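Local coordinates for protein hydroxylase, putative (Mycobacterium tuberculosis, PDB 3AFF) that probably hydroxylates a cholesterol-derived secosteroid phenol at the ortho position, as the oxygenase component of a two-component monooxygenase using reduced FMN and oxygen, at residues A[171-181]-A[192-200]; A[315-323]-A[386-394]. One frame throughout, in Å; residues are numbered along the deposited sequence. Where two conformers were deposited one is given.

Interaction 1. Residues A[171-181]-A[192-200]; sequences IPRSEYEIKDV and SNTLVVKDV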
ATOM      1  N   ILE A 171       5.601  43.839 -36.086  1.00 16.45           N
ATOM      2  CA  ILE A 171       5.809  45.303 -36.143  1.00 17.99           C
ATOM      3  C   ILE A 171       7.270  45.488 -36.469  1.00 18.45           C
ATOM      4  O   ILE A 171       8.094  44.773 -35.875  1.00 18.42           O
ATOM      5  CB  ILE A 171       5.502  45.969 -34.783  1.00 17.65           C
ATOM      6  CG1 ILE A 171       4.008  45.846 -34.453  1.00 17.20           C
ATOM      7  CG2 ILE A 171       5.844  47.420 -34.799  1.00 18.95           C
ATOM      8  CD1 ILE A 171       3.585  46.571 -33.141  1.00 17.87           C
ATOM      9  N   PRO A 172       7.598  46.418 -37.398  1.00 18.20           N
ATOM     10  CA  PRO A 172       9.007  46.652 -37.729  1.00 19.48           C
ATOM     11  C   PRO A 172       9.771  47.501 -36.699  1.00 20.28           C
ATOM     12  O   PRO A 172       9.180  48.314 -35.999  1.00 19.87           O
ATOM     13  CB  PRO A 172       8.952  47.374 -39.087  1.00 18.59           C
ATOM     14  CG  PRO A 172       7.634  48.078 -39.068  1.00 18.01           C
ATOM     15  CD  PRO A 172       6.685  47.218 -38.252  1.00 18.83           C
ATOM     16  N   ARG A 173      11.086  47.290 -36.675  1.00 21.01           N
ATOM     17  CA  ARG A 173      12.016  47.924 -35.736  1.00 23.79           C
ATOM     18  C   ARG A 173      11.963  49.481 -35.667  1.00 24.11           C
ATOM     19  O   ARG A 173      12.106  50.069 -34.582  1.00 24.72           O
ATOM     20  CB  ARG A 173      13.424  47.373 -35.972  1.00 24.59           C
ATOM     21  CG  ARG A 173      14.517  47.960 -35.055  1.00 27.40           C
ATOM     22  CD  ARG A 173      14.664  47.211 -33.766  1.00 28.60           C
ATOM     23  NE  ARG A 173      14.989  48.164 -32.701  1.00 32.92           N
ATOM     24  CZ  ARG A 173      16.207  48.462 -32.266  1.00 37.95           C
ATOM     25  NH1 ARG A 173      17.319  47.827 -32.743  1.00 40.59           N
ATOM     26  NH2 ARG A 173      16.303  49.375 -31.307  1.00 33.64           N
ATOM     27  N   SER A 174      11.690  50.123 -36.805  1.00 24.89           N
ATOM     28  CA  SER A 174      11.480  51.571 -36.862  1.00 24.59           C
ATOM     29  C   SER A 174      10.294  52.061 -36.040  1.00 25.01           C
ATOM     30  O   SER A 174      10.239  53.244 -35.687  1.00 24.35           O
ATOM     31  CB  SER A 174      11.286  52.020 -38.319  1.00 25.08           C
ATOM     32  OG  SER A 174      10.149  51.387 -38.921  1.00 25.57           O
ATOM     33  N   GLU A 175       9.353  51.164 -35.732  1.00 24.87           N
ATOM     34  CA  GLU A 175       8.147  51.520 -34.976  1.00 24.65           C
ATOM     35  C   GLU A 175       8.102  51.213 -33.480  1.00 24.34           C
ATOM     36  O   GLU A 175       7.097  51.537 -32.842  1.00 23.77           O
ATOM     37  CB  GLU A 175       6.911  50.998 -35.699  1.00 25.48           C
ATOM     38  CG  GLU A 175       6.753  51.797 -36.998  1.00 29.77           C
ATOM     39  CD  GLU A 175       5.846  51.183 -37.992  1.00 35.31           C
ATOM     40  OE1 GLU A 175       5.246  50.154 -37.714  1.00 35.50           O
ATOM     41  OE2 GLU A 175       5.736  51.739 -39.103  1.00 41.66           O
ATOM     42  N   TYR A 176       9.159  50.612 -32.918  1.00 22.41           N
ATOM     43  CA  TYR A 176       9.274  50.478 -31.415  1.00 23.00           C
ATOM     44  C   TYR A 176      10.672  50.873 -30.935  1.00 22.50           C
ATOM     45  O   TYR A 176      11.570  51.012 -31.748  1.00 20.83           O
ATOM     46  CB  TYR A 176       8.967  49.058 -30.871  1.00 21.63           C
ATOM     47  CG  TYR A 176       9.749  47.980 -31.538  1.00 21.62           C
ATOM     48  CD1 TYR A 176      10.920  47.444 -30.944  1.00 23.18           C
ATOM     49  CD2 TYR A 176       9.309  47.425 -32.763  1.00 22.22           C
ATOM     50  CE1 TYR A 176      11.641  46.385 -31.590  1.00 20.84           C
ATOM     51  CE2 TYR A 176      10.017  46.412 -33.398  1.00 20.39           C
ATOM     52  CZ  TYR A 176      11.181  45.906 -32.819  1.00 23.60           C
ATOM     53  OH  TYR A 176      11.899  44.911 -33.474  1.00 21.60           O
ATOM     54  N   GLU A 177      10.818  50.968 -29.608  1.00 23.66           N
ATOM     55  CA  GLU A 177      12.030  51.376 -28.918  1.00 26.42           C
ATOM     56  C   GLU A 177      12.408  50.156 -28.049  1.00 24.99           C
ATOM     57  O   GLU A 177      11.522  49.512 -27.413  1.00 24.54           O
ATOM     58  CB  GLU A 177      11.715  52.604 -28.045  1.00 25.68           C
ATOM     59  CG  GLU A 177      12.968  53.242 -27.360  1.00 34.53           C
ATOM     60  CD  GLU A 177      12.691  54.063 -26.039  1.00 35.95           C
ATOM     61  OE1 GLU A 177      11.569  54.667 -25.904  1.00 47.87           O
ATOM     62  OE2 GLU A 177      13.598  54.089 -25.149  1.00 43.17           O
ATOM     63  N   ILE A 178      13.685  49.800 -28.063  1.00 24.20           N
ATOM     64  CA  ILE A 178      14.189  48.796 -27.126  1.00 24.98           C
ATOM     65  C   ILE A 178      14.737  49.494 -25.893  1.00 26.32           C
ATOM     66  O   ILE A 178      15.700  50.253 -26.006  1.00 26.63           O
ATOM     67  CB  ILE A 178      15.270  47.935 -27.772  1.00 24.58           C
ATOM     68  CG1 ILE A 178      14.630  47.183 -28.980  1.00 21.93           C
ATOM     69  CG2 ILE A 178      15.917  47.017 -26.682  1.00 24.12           C
ATOM     70  CD1 ILE A 178      15.628  46.283 -29.732  1.00 21.09           C
ATOM     71  N   LYS A 179      14.093  49.300 -24.750  1.00 26.37           N
ATOM     72  CA  LYS A 179      14.629  49.820 -23.493  1.00 30.26           C
ATOM     73  C   LYS A 179      15.552  48.764 -22.909  1.00 29.34           C
ATOM     74  O   LYS A 179      15.094  47.639 -22.663  1.00 28.55           O
ATOM     75  CB  LYS A 179      13.476  50.155 -22.515  1.00 29.93           C
ATOM     76  CG  LYS A 179      13.912  50.712 -21.188  1.00 33.25           C
ATOM     77  CD  LYS A 179      12.705  51.177 -20.291  1.00 34.93           C
ATOM     78  CE  LYS A 179      13.185  51.647 -18.873  1.00 38.39           C
ATOM     79  NZ  LYS A 179      14.496  52.480 -18.878  1.00 44.03           N
ATOM     80  N   ASP A 180      16.818  49.121 -22.655  1.00 29.78           N
ATOM     81  CA  ASP A 180      17.795  48.186 -22.055  1.00 30.44           C
ATOM     82  C   ASP A 180      17.664  48.078 -20.541  1.00 30.00           C
ATOM     83  O   ASP A 180      18.106  48.964 -19.797  1.00 30.63           O
ATOM     84  CB  ASP A 180      19.230  48.572 -22.440  1.00 31.64           C
ATOM     85  CG  ASP A 180      20.287  47.714 -21.741  1.00 34.13           C
ATOM     86  OD1 ASP A 180      19.923  46.797 -20.948  1.00 37.46           O
ATOM     87  OD2 ASP A 180      21.491  47.986 -21.979  1.00 33.48           O
ATOM     88  N   VAL A 181      17.044  46.992 -20.086  1.00 28.49           N
ATOM     89  CA  VAL A 181      16.695  46.794 -18.680  1.00 27.86           C
ATOM     90  C   VAL A 181      17.215  45.425 -18.129  1.00 26.92           C
ATOM     91  O   VAL A 181      16.870  45.057 -17.030  1.00 26.52           O
ATOM     92  CB  VAL A 181      15.146  46.885 -18.440  1.00 27.34           C
ATOM     93  CG1 VAL A 181      14.612  48.219 -18.857  1.00 31.09           C
ATOM     94  CG2 VAL A 181      14.415  45.781 -19.204  1.00 25.45           C
ATOM     95  N   SER A 192      17.206  40.044 -22.962  1.00 21.95           N
ATOM     96  CA  SER A 192      15.748  39.941 -23.006  1.00 21.27           C
ATOM     97  C   SER A 192      15.128  41.297 -22.617  1.00 21.15           C
ATOM     98  O   SER A 192      14.463  41.419 -21.580  1.00 21.60           O
ATOM     99  CB  SER A 192      15.249  38.763 -22.152  1.00 19.48           C
ATOM    100  OG  SER A 192      15.896  37.526 -22.543  1.00 19.02           O
ATOM    101  N   ASN A 193      15.368  42.302 -23.474  1.00 20.99           N
ATOM    102  CA  ASN A 193      14.981  43.694 -23.206  1.00 22.25           C
ATOM    103  C   ASN A 193      13.498  44.035 -23.485  1.00 21.84           C
ATOM    104  O   ASN A 193      12.705  43.171 -23.877  1.00 21.92           O
ATOM    105  CB  ASN A 193      15.977  44.680 -23.858  1.00 22.70           C
ATOM    106  CG  ASN A 193      17.336  44.674 -23.164  1.00 23.77           C
ATOM    107  OD1 ASN A 193      18.367  44.469 -23.795  1.00 28.52           O
ATOM    108  ND2 ASN A 193      17.332  44.869 -21.866  1.00 20.51           N
ATOM    109  N   THR A 194      13.107  45.282 -23.216  1.00 22.48           N
ATOM    110  CA  THR A 194      11.714  45.692 -23.274  1.00 22.41           C
ATOM    111  C   THR A 194      11.311  46.505 -24.506  1.00 24.08           C
ATOM    112  O   THR A 194      12.062  47.381 -24.961  1.00 24.13           O
ATOM    113  CB  THR A 194      11.395  46.435 -21.999  1.00 23.27           C
ATOM    114  OG1 THR A 194      11.249  45.428 -20.987  1.00 23.24           O
ATOM    115  CG2 THR A 194      10.104  47.193 -22.123  1.00 20.22           C
ATOM    116  N   LEU A 195      10.119  46.234 -25.052  1.00 23.30           N
ATOM    117  CA  LEU A 195       9.742  46.822 -26.368  1.00 22.48           C
ATOM    118  C   LEU A 195       8.602  47.778 -26.103  1.00 21.91           C
ATOM    119  O   LEU A 195       7.533  47.376 -25.624  1.00 20.42           O
ATOM    120  CB  LEU A 195       9.292  45.744 -27.376  1.00 21.81           C
ATOM    121  CG  LEU A 195      10.083  44.432 -27.479  1.00 22.65           C
ATOM    122  CD1 LEU A 195       9.303  43.322 -28.225  1.00 21.31           C
ATOM    123  CD2 LEU A 195      11.454  44.709 -28.108  1.00 22.38           C
ATOM    124  N   VAL A 196       8.843  49.047 -26.412  1.00 22.55           N
ATOM    125  CA  VAL A 196       7.846  50.101 -26.132  1.00 23.69           C
ATOM    126  C   VAL A 196       7.197  50.534 -27.435  1.00 21.94           C
ATOM    127  O   VAL A 196       7.871  50.893 -28.346  1.00 20.87           O
ATOM    128  CB  VAL A 196       8.493  51.339 -25.411  1.00 24.07           C
ATOM    129  CG1 VAL A 196       7.418  52.370 -25.005  1.00 24.29           C
ATOM    130  CG2 VAL A 196       9.291  50.880 -24.172  1.00 27.53           C
ATOM    131  N   VAL A 197       5.873  50.470 -27.500  1.00 22.14           N
ATOM    132  CA  VAL A 197       5.149  50.632 -28.740  1.00 21.48           C
ATOM    133  C   VAL A 197       4.111  51.703 -28.416  1.00 22.39           C
ATOM    134  O   VAL A 197       3.357  51.534 -27.490  1.00 23.18           O
ATOM    135  CB  VAL A 197       4.451  49.259 -29.170  1.00 20.86           C
ATOM    136  CG1 VAL A 197       3.654  49.416 -30.407  1.00 20.31           C
ATOM    137  CG2 VAL A 197       5.515  48.118 -29.336  1.00 19.76           C
ATOM    138  N   LYS A 198       4.093  52.795 -29.183  1.00 23.86           N
ATOM    139  CA  LYS A 198       3.124  53.891 -28.934  1.00 25.70           C
ATOM    140  C   LYS A 198       2.408  54.278 -30.206  1.00 23.47           C
ATOM    141  O   LYS A 198       3.047  54.751 -31.164  1.00 24.95           O
ATOM    142  CB  LYS A 198       3.795  55.158 -28.374  1.00 25.74           C
ATOM    143  CG  LYS A 198       5.115  54.940 -27.710  1.00 30.44           C
ATOM    144  CD  LYS A 198       5.412  55.956 -26.532  1.00 31.76           C
ATOM    145  CE  LYS A 198       6.887  55.800 -26.023  1.00 34.48           C
ATOM    146  NZ  LYS A 198       7.969  55.639 -27.140  1.00 39.12           N
ATOM    147  N   ASP A 199       1.095  54.095 -30.208  1.00 22.66           N
ATOM    148  CA  ASP A 199       0.210  54.539 -31.293  1.00 24.66           C
ATOM    149  C   ASP A 199       0.718  54.077 -32.649  1.00 22.96           C
ATOM    150  O   ASP A 199       0.841  54.891 -33.576  1.00 23.71           O
ATOM    151  CB  ASP A 199       0.030  56.079 -31.309  1.00 25.02           C
ATOM    152  CG  ASP A 199      -0.885  56.576 -30.212  1.00 29.97           C
ATOM    153  OD1 ASP A 199      -1.687  55.780 -29.706  1.00 34.70           O
ATOM    154  OD2 ASP A 199      -0.811  57.792 -29.859  1.00 37.65           O
ATOM    155  N   VAL A 200       1.022  52.778 -32.764  1.00 21.39           N
ATOM    156  CA  VAL A 200       1.522  52.209 -34.017  1.00 19.98           C
ATOM    157  C   VAL A 200       0.409  51.559 -34.829  1.00 20.21           C
ATOM    158  O   VAL A 200      -0.296  50.622 -34.329  1.00 20.37           O
ATOM    159  CB  VAL A 200       2.693  51.190 -33.747  1.00 21.01           C
ATOM    160  CG1 VAL A 200       3.097  50.515 -35.011  1.00 18.75           C
ATOM    161  CG2 VAL A 200       3.904  51.918 -33.114  1.00 19.96           C
TER
HETATM  162  O   HOH W   1       6.235  53.344 -31.100  1.00 19.36           O
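At chi1 53°, Tyr176 has its CG between its own backbone N and carbonyl carbon, which stands the ring beside Leu195, the two side chains pointing the same way. Leu195 CD2 comes in obliquely on that ring, 3.9 Å from Tyr176 CE1, and the same methyl also lies 4.1 Å from CG1 of Ile178. Ile178 turns its second branch, CG2, anti to the backbone N, and there it meets CB of Asn193 at 3.7 Å.

Beneath these side chains, strand 177-179 runs antiparallel along the edge of strand 193-198. Glu177 with Val196 and Lys179 with Thr194 are hydrogen-bonded pairs, each with two bonds; the straighter of the two between Glu177 and Val196 runs from Val196 N to Glu177 O, 2.9 Å and 168°. Ile178 and Leu195 form the non-hydrogen-bonded pair between them. On the opposite face, Glu177 reaches Lys198 in a long salt bridge, OE1 to NZ 3.9 Å.

Past Tyr176 the strands part, and one water takes over, donating to Glu175 O at 2.7 Å and accepting from Lys198 N. There Val200 packs on Glu175, CG1 3.9 Å from Glu175 CB, and Ile171 meets Val197.

Strand 193-198 also pairs with strand 132-142, and Leu195 touches Ser142, a probable FMN-site residue. Backbone bonds thus carry the edge of the beta domain, with an apolar face turned toward the likely flavin site; the other is mixed, its ion pair probably weak.

Interaction 2. Residues A[315-323]-A[386-394]; sequences PFELRARAR and GLPPGDTMV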
ATOM      1  N   PRO A 315      -3.751  13.724 -32.148  1.00 28.61           N
ATOM      2  CA  PRO A 315      -4.870  13.729 -31.223  1.00 28.74           C
ATOM      3  C   PRO A 315      -4.696  14.648 -30.006  1.00 28.13           C
ATOM      4  O   PRO A 315      -3.562  14.963 -29.587  1.00 26.98           O
ATOM      5  CB  PRO A 315      -4.988  12.267 -30.764  1.00 28.69           C
ATOM      6  CG  PRO A 315      -3.819  11.524 -31.384  1.00 30.15           C
ATOM      7  CD  PRO A 315      -2.927  12.500 -32.094  1.00 28.65           C
ATOM      8  N   PHE A 316      -5.815  15.031 -29.412  1.00 27.63           N
ATOM      9  CA  PHE A 316      -5.752  15.883 -28.237  1.00 26.61           C
ATOM     10  C   PHE A 316      -4.911  15.215 -27.139  1.00 26.91           C
ATOM     11  O   PHE A 316      -4.105  15.885 -26.498  1.00 26.64           O
ATOM     12  CB  PHE A 316      -7.153  16.270 -27.728  1.00 26.95           C
ATOM     13  CG  PHE A 316      -7.119  16.995 -26.408  1.00 26.42           C
ATOM     14  CD1 PHE A 316      -6.843  18.366 -26.355  1.00 25.04           C
ATOM     15  CD2 PHE A 316      -7.261  16.301 -25.222  1.00 27.11           C
ATOM     16  CE1 PHE A 316      -6.772  19.043 -25.121  1.00 25.30           C
ATOM     17  CE2 PHE A 316      -7.184  16.986 -23.982  1.00 28.89           C
ATOM     18  CZ  PHE A 316      -6.933  18.370 -23.952  1.00 26.66           C
ATOM     19  N   GLU A 317      -5.068  13.899 -26.932  1.00 27.21           N
ATOM     20  CA  GLU A 317      -4.351  13.210 -25.843  1.00 27.36           C
ATOM     21  C   GLU A 317      -2.847  13.318 -26.004  1.00 24.67           C
ATOM     22  O   GLU A 317      -2.149  13.402 -24.997  1.00 25.09           O
ATOM     23  CB  GLU A 317      -4.745  11.736 -25.733  1.00 28.56           C
ATOM     24  CG  GLU A 317      -4.777  11.051 -27.144  1.00 39.38           C
ATOM     25  CD  GLU A 317      -4.019   9.664 -27.248  1.00 50.15           C
ATOM     26  OE1 GLU A 317      -3.030   9.562 -28.082  1.00 51.71           O
ATOM     27  OE2 GLU A 317      -4.442   8.711 -26.503  1.00 53.41           O
ATOM     28  N   LEU A 318      -2.345  13.384 -27.245  1.00 23.13           N
ATOM     29  CA  LEU A 318      -0.904  13.541 -27.473  1.00 21.52           C
ATOM     30  C   LEU A 318      -0.413  14.954 -27.115  1.00 22.43           C
ATOM     31  O   LEU A 318       0.657  15.137 -26.478  1.00 22.41           O
ATOM     32  CB  LEU A 318      -0.545  13.174 -28.925  1.00 21.46           C
ATOM     33  CG  LEU A 318       0.908  13.347 -29.374  1.00 22.67           C
ATOM     34  CD1 LEU A 318       1.940  12.741 -28.392  1.00 22.09           C
ATOM     35  CD2 LEU A 318       1.157  12.787 -30.779  1.00 23.09           C
ATOM     36  N   ARG A 319      -1.144  15.982 -27.567  1.00 21.83           N
ATOM     37  CA  ARG A 319      -0.788  17.363 -27.196  1.00 21.41           C
ATOM     38  C   ARG A 319      -0.840  17.531 -25.672  1.00 19.36           C
ATOM     39  O   ARG A 319       0.054  18.144 -25.065  1.00 18.17           O
ATOM     40  CB  ARG A 319      -1.741  18.353 -27.894  1.00 21.11           C
ATOM     41  CG  ARG A 319      -1.536  18.527 -29.441  1.00 23.03           C
ATOM     42  CD  ARG A 319      -2.845  19.039 -30.156  1.00 24.29           C
ATOM     43  NE  ARG A 319      -3.354  20.065 -29.343  1.00 29.74           N
ATOM     44  CZ  ARG A 319      -4.619  20.331 -29.037  1.00 29.97           C
ATOM     45  NH1 ARG A 319      -5.651  19.784 -29.623  1.00 28.49           N
ATOM     46  NH2 ARG A 319      -4.804  21.263 -28.153  1.00 34.37           N
ATOM     47  N   ALA A 320      -1.877  16.977 -25.066  1.00 19.17           N
ATOM     48  CA  ALA A 320      -1.975  16.931 -23.578  1.00 21.02           C
ATOM     49  C   ALA A 320      -0.783  16.286 -22.825  1.00 21.08           C
ATOM     50  O   ALA A 320      -0.216  16.874 -21.906  1.00 21.74           O
ATOM     51  CB  ALA A 320      -3.287  16.280 -23.163  1.00 20.76           C
ATOM     52  N   ARG A 321      -0.373  15.087 -23.228  1.00 23.58           N
ATOM     53  CA  ARG A 321       0.899  14.491 -22.741  1.00 24.60           C
ATOM     54  C   ARG A 321       2.092  15.434 -22.936  1.00 22.72           C
ATOM     55  O   ARG A 321       2.967  15.531 -22.086  1.00 22.48           O
ATOM     56  CB  ARG A 321       1.242  13.230 -23.534  1.00 25.12           C
ATOM     57  CG  ARG A 321       0.535  11.975 -23.130  1.00 31.15           C
ATOM     58  CD  ARG A 321       1.345  10.652 -23.493  1.00 32.00           C
ATOM     59  NE  ARG A 321       1.803  10.447 -24.880  1.00 40.47           N
ATOM     60  CZ  ARG A 321       3.056  10.709 -25.273  1.00 45.83           C
ATOM     61  NH1 ARG A 321       3.887  11.213 -24.360  1.00 46.89           N
ATOM     62  NH2 ARG A 321       3.496  10.481 -26.538  1.00 42.87           N
ATOM     63  N   ALA A 322       2.171  16.071 -24.102  1.00 21.77           N
ATOM     64  CA  ALA A 322       3.346  16.890 -24.436  1.00 21.20           C
ATOM     65  C   ALA A 322       3.418  18.078 -23.467  1.00 22.15           C
ATOM     66  O   ALA A 322       4.496  18.434 -23.020  1.00 20.82           O
ATOM     67  CB  ALA A 322       3.314  17.356 -25.963  1.00 20.77           C
ATOM     68  N   ARG A 323       2.261  18.643 -23.098  1.00 22.42           N
ATOM     69  CA  ARG A 323       2.205  19.692 -22.106  1.00 23.18           C
ATOM     70  C   ARG A 323       2.619  19.315 -20.705  1.00 23.37           C
ATOM     71  O   ARG A 323       3.317  20.069 -20.058  1.00 22.73           O
ATOM     72  CB  ARG A 323       0.807  20.296 -21.995  1.00 23.89           C
ATOM     73  CG  ARG A 323       0.624  21.406 -22.952  1.00 29.56           C
ATOM     74  CD  ARG A 323       0.853  22.796 -22.372  1.00 29.01           C
ATOM     75  NE  ARG A 323       0.478  23.727 -23.441  1.00 26.83           N
ATOM     76  CZ  ARG A 323       1.046  24.895 -23.643  1.00 24.92           C
ATOM     77  NH1 ARG A 323       2.025  25.266 -22.840  1.00 28.22           N
ATOM     78  NH2 ARG A 323       0.645  25.692 -24.651  1.00 28.07           N
ATOM     79  N   GLY A 386     -10.842  37.382 -25.800  1.00 20.05           N
ATOM     80  CA  GLY A 386     -10.625  37.115 -27.179  1.00 18.86           C
ATOM     81  C   GLY A 386      -9.914  35.831 -27.482  1.00 21.54           C
ATOM     82  O   GLY A 386      -9.726  35.498 -28.655  1.00 21.12           O
ATOM     83  N   LEU A 387      -9.537  35.088 -26.439  1.00 20.66           N
ATOM     84  CA  LEU A 387      -8.757  33.863 -26.573  1.00 21.51           C
ATOM     85  C   LEU A 387      -9.594  32.729 -27.212  1.00 22.78           C
ATOM     86  O   LEU A 387     -10.845  32.739 -27.114  1.00 22.53           O
ATOM     87  CB  LEU A 387      -8.214  33.458 -25.187  1.00 20.92           C
ATOM     88  CG  LEU A 387      -6.940  34.216 -24.792  1.00 21.19           C
ATOM     89  CD1 LEU A 387      -6.707  34.258 -23.251  1.00 25.85           C
ATOM     90  CD2 LEU A 387      -5.706  33.701 -25.539  1.00 23.03           C
ATOM     91  N   PRO A 388      -8.921  31.734 -27.842  1.00 22.95           N
ATOM     92  CA  PRO A 388      -9.642  30.577 -28.361  1.00 22.96           C
ATOM     93  C   PRO A 388      -9.952  29.614 -27.214  1.00 24.51           C
ATOM     94  O   PRO A 388      -9.438  29.810 -26.134  1.00 22.64           O
ATOM     95  CB  PRO A 388      -8.615  29.929 -29.319  1.00 24.59           C
ATOM     96  CG  PRO A 388      -7.256  30.405 -28.823  1.00 21.14           C
ATOM     97  CD  PRO A 388      -7.448  31.603 -27.992  1.00 22.39           C
ATOM     98  N   PRO A 389     -10.789  28.568 -27.441  1.00 25.72           N
ATOM     99  CA  PRO A 389     -11.075  27.610 -26.385  1.00 26.23           C
ATOM    100  C   PRO A 389      -9.764  27.028 -25.909  1.00 25.98           C
ATOM    101  O   PRO A 389      -8.917  26.646 -26.731  1.00 26.61           O
ATOM    102  CB  PRO A 389     -11.892  26.498 -27.077  1.00 26.47           C
ATOM    103  CG  PRO A 389     -12.266  26.997 -28.356  1.00 27.74           C
ATOM    104  CD  PRO A 389     -11.466  28.240 -28.703  1.00 26.24           C
ATOM    105  N   GLY A 390      -9.632  26.946 -24.592  1.00 25.70           N
ATOM    106  CA  GLY A 390      -8.399  26.563 -23.930  1.00 26.10           C
ATOM    107  C   GLY A 390      -7.832  25.216 -24.337  1.00 25.21           C
ATOM    108  O   GLY A 390      -6.577  25.065 -24.342  1.00 25.93           O
ATOM    109  N   ASP A 391      -8.700  24.246 -24.674  1.00 23.90           N
ATOM    110  CA  ASP A 391      -8.175  22.939 -25.117  0.50 24.32           C
ATOM    111  C   ASP A 391      -7.411  23.033 -26.461  1.00 23.82           C
ATOM    112  O   ASP A 391      -6.549  22.193 -26.735  1.00 23.54           O
ATOM    113  CB  ASP A 391      -9.248  21.832 -25.116  0.50 24.27           C
ATOM    114  CG  ASP A 391     -10.413  22.126 -26.036  0.50 27.23           C
ATOM    115  OD1 ASP A 391     -10.212  22.760 -27.090  0.50 29.87           O
ATOM    116  OD2 ASP A 391     -11.553  21.704 -25.710  0.50 31.06           O
ATOM    117  N   THR A 392      -7.693  24.065 -27.283  1.00 22.50           N
ATOM    118  CA  THR A 392      -6.950  24.276 -28.549  1.00 21.60           C
ATOM    119  C   THR A 392      -5.521  24.775 -28.298  1.00 21.76           C
ATOM    120  O   THR A 392      -4.619  24.599 -29.153  1.00 20.89           O
ATOM    121  CB  THR A 392      -7.655  25.240 -29.535  1.00 23.36           C
ATOM    122  OG1 THR A 392      -7.656  26.559 -28.982  1.00 22.94           O
ATOM    123  CG2 THR A 392      -9.119  24.837 -29.847  1.00 22.25           C
ATOM    124  N   MET A 393      -5.304  25.355 -27.121  1.00 20.52           N
ATOM    125  CA  MET A 393      -4.009  25.892 -26.716  1.00 21.51           C
ATOM    126  C   MET A 393      -3.050  24.869 -26.103  1.00 20.96           C
ATOM    127  O   MET A 393      -1.824  25.089 -25.977  1.00 21.09           O
ATOM    128  CB  MET A 393      -4.223  27.101 -25.742  1.00 22.40           C
ATOM    129  CG  MET A 393      -4.858  28.353 -26.408  1.00 25.62           C
ATOM    130  SD  MET A 393      -3.726  29.175 -27.572  1.00 27.63           S
ATOM    131  CE  MET A 393      -2.304  29.671 -26.593  1.00 22.37           C
ATOM    132  N   VAL A 394      -3.598  23.737 -25.679  1.00 21.70           N
ATOM    133  CA  VAL A 394      -2.816  22.747 -24.955  1.00 21.31           C
ATOM    134  C   VAL A 394      -1.655  22.192 -25.805  1.00 21.28           C
ATOM    135  O   VAL A 394      -1.901  22.011 -27.016  1.00 24.04           O
ATOM    136  CB  VAL A 394      -3.736  21.591 -24.471  1.00 21.52           C
ATOM    137  CG1 VAL A 394      -2.909  20.437 -23.960  1.00 18.93           C
ATOM    138  CG2 VAL A 394      -4.725  22.092 -23.383  1.00 19.99           C
TER
HETATM  139  O   HOH W   2      -8.451  21.025 -29.127  1.00 37.00           O
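Arg319 and Arg323, one helical turn apart, both turn guanidinium edges toward the last residues of the chain, and Phe316 adds a ring edge one turn earlier. Val394 O lies close to the Arg319 guanidinium plane, 5° out of it and 3.2 Å from NH2, though the N is tilted from the carbonyl plane; NE gives the same oxygen a second, weak bond at 3.4 Å. Its NH2 is also modelled against Asp391 O, too close for that bond's length to be trusted. Arg323, bent at chi2, swings round the far side of Val394 to set its NH2 2.9 Å from Met393 O, again near the guanidinium plane.

Between the two arginines Val394 presses on the helix. Its CG1, anti to the backbone N (chi1 169°), rests 3.6 Å from Ala320 CA, and its CB stands 4.0 Å from Phe316 CE1. That same ring carbon meets Asp391 O edge-on, in the ring plane, at 3.5 Å.

The short, weakly bonded helix at about 390-393 is tied to its own start, since Pro389 O accepts from both N and OG1 of Thr392, whose hydroxyl also bonds Asn214. Arg323 NH2 has a second partner, Glu374, in a salt bridge that would partly balance its charge. His256 of the second subunit packs on Asp391. Val394 ends the deposited sequence, so Arg319 probably faces a terminal carboxylate; Arg319 there and Arg323 at the Met393 carbonyl would together hold the C-terminus against helix 316-342.

Overall arrangement
The two contacts lie at separate places in the fold, their centres about 31 Å apart and their nearest atoms about 18 Å apart. Interaction 1 is partly buried within the beta domain and joins neighbouring strands of one sheet, so its strength is main chain to main chain, with apolar side chains on one face. Interaction 2 is a surface contact that ties the chain end to a helix of the C-terminal helical domain, and there arginine side chains bind main-chain oxygens. They share no strand or helix. A second subunit reaches interaction 2, whereas no other chain touches interaction 1, whose Leu195 instead borders the probable FMN site.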